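Beta-galactosidase (Bacillus circulans subsp. alkalophilus, PDB 3TTY) hydrolyses the terminal beta-D-galactose residues of beta-galactosides, with galactose bound in the pocket of its TIM-barrel domain. Local coordinates at residues Met25-Asp28 / Met29-Phe32; His358-Val361 / Ile362-Val365. One frame throughout, in Å; residues are numbered along the deposited sequence.

Interaction 1: residues Met25-Asp28 / Met29-Phe32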
loop_
_atom_site.group_PDB
_atom_site.type_symbol
_atom_site.label_atom_id
_atom_site.label_comp_id
_atom_site.label_asym_id
_atom_site.label_seq_id
_atom_site.Cartn_x
_atom_site.Cartn_y
_atom_site.Cartn_z
ATOM N N MET A 25 -31.416 -28.962 -15.312
ATOM C CA MET A 25 -32.621 -28.258 -14.934
ATOM C C MET A 25 -33.662 -29.198 -14.318
ATOM O O MET A 25 -34.366 -28.810 -13.378
ATOM C CB MET A 25 -33.182 -27.521 -16.142
ATOM C CG MET A 25 -34.148 -26.445 -15.775
ATOM S SD MET A 25 -34.246 -25.146 -17.017
ATOM C CE MET A 25 -35.379 -24.094 -16.139
ATOM N N GLU A 26 -33.753 -30.431 -14.824
ATOM C CA GLU A 26 -34.637 -31.421 -14.206
ATOM C C GLU A 26 -34.196 -31.746 -12.776
ATOM O O GLU A 26 -35.021 -31.857 -11.872
ATOM C CB GLU A 26 -34.728 -32.702 -15.045
ATOM C CG GLU A 26 -35.469 -32.534 -16.361
ATOM C CD GLU A 26 -36.873 -31.969 -16.179
ATOM O OE1 GLU A 26 -37.191 -30.937 -16.815
ATOM O OE2 GLU A 26 -37.653 -32.561 -15.400
ATOM N N GLU A 27 -32.892 -31.887 -12.566
ATOM C CA GLU A 27 -32.375 -32.080 -11.217
ATOM C C GLU A 27 -32.623 -30.849 -10.337
ATOM O O GLU A 27 -32.926 -30.989 -9.157
ATOM C CB GLU A 27 -30.889 -32.440 -11.242
ATOM C CG GLU A 27 -30.624 -33.900 -11.547
ATOM C CD GLU A 27 -31.405 -34.823 -10.623
ATOM O OE1 GLU A 27 -32.390 -35.432 -11.098
ATOM O OE2 GLU A 27 -31.044 -34.932 -9.430
ATOM N N ASP A 28 -32.494 -29.651 -10.900
ATOM C CA ASP A 28 -32.774 -28.435 -10.131
ATOM C C ASP A 28 -34.200 -28.456 -9.589
ATOM O O ASP A 28 -34.406 -28.278 -8.396
ATOM C CB ASP A 28 -32.568 -27.158 -10.964
ATOM C CG ASP A 28 -31.149 -26.999 -11.466
ATOM O OD1 ASP A 28 -30.207 -27.508 -10.824
ATOM O OD2 ASP A 28 -30.981 -26.347 -12.513
ATOM N N MET A 29 -35.182 -28.660 -10.471
ATOM C CA MET A 29 -36.588 -28.674 -10.059
ATOM C C MET A 29 -36.802 -29.694 -8.951
ATOM O O MET A 29 -37.468 -29.406 -7.953
ATOM C CB MET A 29 -37.528 -29.003 -11.231
ATOM C CG MET A 29 -37.529 -28.005 -12.389
ATOM S SD MET A 29 -37.709 -26.276 -11.868
ATOM C CE MET A 29 -36.004 -25.737 -11.999
ATOM N N ARG A 30 -36.240 -30.890 -9.139
ATOM C CA ARG A 30 -36.406 -31.965 -8.171
ATOM C C ARG A 30 -35.856 -31.534 -6.809
ATOM O O ARG A 30 -36.530 -31.671 -5.794
ATOM C CB ARG A 30 -35.741 -33.269 -8.652
ATOM C CG ARG A 30 -35.899 -34.435 -7.672
ATOM C CD ARG A 30 -35.143 -35.709 -8.101
ATOM N NE ARG A 30 -33.694 -35.537 -7.988
ATOM C CZ ARG A 30 -33.020 -35.616 -6.844
ATOM N NH1 ARG A 30 -33.658 -35.865 -5.706
ATOM N NH2 ARG A 30 -31.709 -35.434 -6.837
ATOM N N MET A 31 -34.637 -31.005 -6.799
ATOM C CA MET A 31 -34.015 -30.556 -5.549
ATOM C C MET A 31 -34.678 -29.301 -4.947
ATOM O O MET A 31 -34.780 -29.182 -3.723
ATOM C CB MET A 31 -32.493 -30.401 -5.706
ATOM C CG MET A 31 -31.754 -31.760 -5.732
ATOM S SD MET A 31 -29.956 -31.778 -5.976
ATOM C CE MET A 31 -29.845 -31.771 -7.756
ATOM N N PHE A 32 -35.146 -28.386 -5.798
ATOM C CA PHE A 32 -35.848 -27.190 -5.314
ATOM C C PHE A 32 -37.111 -27.609 -4.551
ATOM O O PHE A 32 -37.443 -27.029 -3.521
ATOM C CB PHE A 32 -36.197 -26.208 -6.453
ATOM C CG PHE A 32 -34.983 -25.564 -7.117
ATOM C CD1 PHE A 32 -33.715 -25.703 -6.576
ATOM C CD2 PHE A 32 -35.126 -24.824 -8.287
ATOM C CE1 PHE A 32 -32.605 -25.122 -7.190
ATOM C CE2 PHE A 32 -34.024 -24.239 -8.905
ATOM C CZ PHE A 32 -32.762 -24.385 -8.354
#

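Interaction 2: residues His358-Val361 / Ile362-Val365. With GLA (alpha-D-galactopyranose), chain H.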
loop_
_atom_site.group_PDB
_atom_site.type_symbol
_atom_site.label_atom_id
_atom_site.label_comp_id
_atom_site.label_asym_id
_atom_site.label_seq_id
_atom_site.Cartn_x
_atom_site.Cartn_y
_atom_site.Cartn_z
ATOM N N HIS A 358 -18.080 -19.660 -4.683
ATOM C CA HIS A 358 -19.221 -19.140 -3.940
ATOM C C HIS A 358 -20.195 -20.290 -3.640
ATOM O O HIS A 358 -20.460 -21.143 -4.497
ATOM C CB HIS A 358 -19.935 -18.018 -4.709
ATOM C CG HIS A 358 -20.816 -17.162 -3.846
ATOM N ND1 HIS A 358 -22.015 -17.607 -3.330
ATOM C CD2 HIS A 358 -20.665 -15.890 -3.401
ATOM C CE1 HIS A 358 -22.566 -16.647 -2.605
ATOM N NE2 HIS A 358 -21.765 -15.598 -2.627
ATOM N N GLY A 359 -20.709 -20.310 -2.416
ATOM C CA GLY A 359 -21.674 -21.310 -1.990
ATOM C C GLY A 359 -22.985 -21.254 -2.753
ATOM O O GLY A 359 -23.370 -20.210 -3.302
ATOM N N ALA A 360 -23.672 -22.391 -2.796
ATOM C CA ALA A 360 -24.990 -22.475 -3.416
ATOM C C ALA A 360 -25.784 -23.578 -2.734
ATOM O O ALA A 360 -25.228 -24.384 -1.990
ATOM C CB ALA A 360 -24.869 -22.749 -4.903
ATOM N N VAL A 361 -27.088 -23.611 -2.975
ATOM C CA VAL A 361 -27.920 -24.676 -2.432
ATOM C C VAL A 361 -27.511 -26.028 -3.021
ATOM O O VAL A 361 -27.316 -26.995 -2.291
ATOM C CB VAL A 361 -29.390 -24.402 -2.691
ATOM C CG1 VAL A 361 -30.233 -25.603 -2.283
ATOM C CG2 VAL A 361 -29.808 -23.136 -1.932
ATOM N N ILE A 362 -27.359 -26.078 -4.342
ATOM C CA ILE A 362 -26.820 -27.253 -5.022
ATOM C C ILE A 362 -25.380 -26.976 -5.470
ATOM O O ILE A 362 -25.108 -25.995 -6.180
ATOM C CB ILE A 362 -27.644 -27.606 -6.262
ATOM C CG1 ILE A 362 -29.110 -27.826 -5.885
ATOM C CG2 ILE A 362 -27.047 -28.826 -6.967
ATOM C CD1 ILE A 362 -30.025 -27.871 -7.093
ATOM N N GLU A 363 -24.455 -27.843 -5.072
ATOM C CA GLU A 363 -23.045 -27.523 -5.249
ATOM C C GLU A 363 -22.345 -28.461 -6.229
ATOM O O GLU A 363 -23.018 -29.101 -7.037
ATOM C CB GLU A 363 -22.367 -27.337 -3.888
ATOM C CG GLU A 363 -23.023 -26.142 -3.165
ATOM C CD GLU A 363 -22.415 -25.781 -1.817
ATOM O OE1 GLU A 363 -21.815 -24.688 -1.707
ATOM O OE2 GLU A 363 -22.587 -26.557 -0.848
ATOM N N HIS A 364 -21.015 -28.490 -6.230
ATOM C CA HIS A 364 -20.307 -29.176 -7.312
ATOM C C HIS A 364 -20.543 -30.688 -7.323
ATOM O O HIS A 364 -20.488 -31.306 -8.379
ATOM C CB HIS A 364 -18.808 -28.832 -7.326
ATOM C CG HIS A 364 -18.525 -27.396 -7.658
ATOM N ND1 HIS A 364 -17.520 -26.672 -7.052
ATOM C CD2 HIS A 364 -19.132 -26.545 -8.520
ATOM C CE1 HIS A 364 -17.516 -25.441 -7.528
ATOM N NE2 HIS A 364 -18.483 -25.338 -8.424
ATOM N N VAL A 365 -20.810 -31.271 -6.156
ATOM C CA VAL A 365 -21.178 -32.685 -6.075
ATOM C C VAL A 365 -22.452 -32.973 -6.853
ATOM O O VAL A 365 -22.658 -34.086 -7.308
ATOM C CB VAL A 365 -21.483 -33.138 -4.640
ATOM C CG1 VAL A 365 -21.132 -34.629 -4.503
ATOM C CG2 VAL A 365 -20.751 -32.289 -3.644
HETATM C C1 GLA H . -23.561 -9.704 -4.936
HETATM C C2 GLA H . -24.124 -9.887 -6.367
HETATM C C3 GLA H . -24.329 -11.363 -6.748
HETATM C C4 GLA H . -23.056 -12.115 -6.390
HETATM C C5 GLA H . -22.714 -11.867 -4.917
HETATM C C6 GLA H . -21.473 -12.696 -4.562
HETATM O O1 GLA H . -24.475 -10.005 -3.866
HETATM O O2 GLA H . -25.358 -9.201 -6.503
HETATM O O3 GLA H . -24.573 -11.526 -8.157
HETATM O O4 GLA H . -22.028 -11.579 -7.212
HETATM O O5 GLA H . -22.391 -10.484 -4.737
HETATM O O6 GLA H . -21.346 -12.806 -3.138
#

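Interaction 1: residues Met25-Asp28 / Met29-Phe32
R30 reaches back to E27, three residues earlier on the helix, and the two side chains run alongside each other in one direction. Start at CB of R30, which lies 3.6 Å from E26 O, near the carbonyl whose oxygen accepts the R30 amide. CG is anti to the backbone N (chi1 -180°), and the bend at chi3 (70°) swings the guanidinium round to the E27 carboxylate. CD then passes E27 OE1, and NE comes within 3.1 Å of E27 OE2. At the tip, R30 NH2 makes the shorter bond, 2.7 Å to E27 OE2. The grip is side-on: both nitrogens donate to OE2, NH2 on its syn lone pair and NE on the same syn side but tilted 29° out of the carboxylate plane. NE adds a weak bond to E27 OE1, while NH1 is taken by E368. Nearer the backbone, E27 CB meets the methyl CE of M31 at 3.7 Å.

One face of the F32 ring receives D28. D28 O stands 3.0 Å above the ring plane, displaced from the ring centre, and also accepts F32 N in a short bond of 2.7 Å. D28 CB makes a CH-pi contact, 4.1 Å from the ring centroid. The D28 carboxylate itself is buried and divided between R348 and Y15.

All this belongs to helix 22-35, the first helix of the barrel, which links strands 10-14 and 39-42 in a beta-alpha-beta crossover. M25 and M29 face helix 60-71, and the F32 ring meets Y15 edge-to-face.

Interaction 2: residues His358-Val361 / Ile362-Val365
E363 folds back on A360, and this is where the packing is tight. Its CG is anti to its own carbonyl carbon (chi1 -62°), and from there the extended chain carries the carboxylate along the G359-A360 backbone. E363 OE1 accepts the A360 amide at 3.1 Å. The N-H points almost straight at the oxygen (161°), yet it arrives from above the carboxylate plane, about 50° out of it. On the way, E363 CG passes only 3.1 Å from A360 O, and OE1 comes to 3.4 Å from G359 CA. OE1 also forms a salt bridge with R349, so a main-chain amide and a guanidinium converge on one oxygen. With an alanine in place of this glutamate, the A360 amide and the R349 guanidinium would probably both lose this acceptor, and the 359-363 backbone would be likely to be less firmly held.

The segment belongs to the loop between the last barrel strand, 339-344, and helix 371-386. It springs from the C-terminal end of the strands, where TIM barrels carry their active sites, and H358 accordingly lines the galactose pocket. H358 ND1 donates to G359 O at 2.9 Å, in the ring plane and on a carbonyl lone pair, which fixes the rotation of the imidazole. That leaves NE2 facing the sugar, with a weak, bent bond of 2.9 Å to galactose O6. F345 meets the same ring edge-to-face.

Contact thins out at the other end. H364 and V365 touch none of 358-361. V365, partly exposed, packs on W513 of the second subunit, while H364 ND1 is hydrogen-bonded to Y502 of that subunit and NE2 to S350 O.

The two contacts meet at I362: its CD1 lies 3.8 Å from D28 OD1 and 3.8 Å from M31 CB, and it touches the F32 ring too, so the 358-365 loop packs against helix 22-35. R348 is a neighbour of both, through D28 and I362. Both are largely buried, but they hold different elements. Interaction 1 lies within one regular helix of the barrel's outer layer, and its E27-R30 salt bridge sits on a partly exposed flank. In interaction 2, with no regular structure, a carboxylate holds the backbone instead, and the loop runs from the galactose pocket to the second subunit.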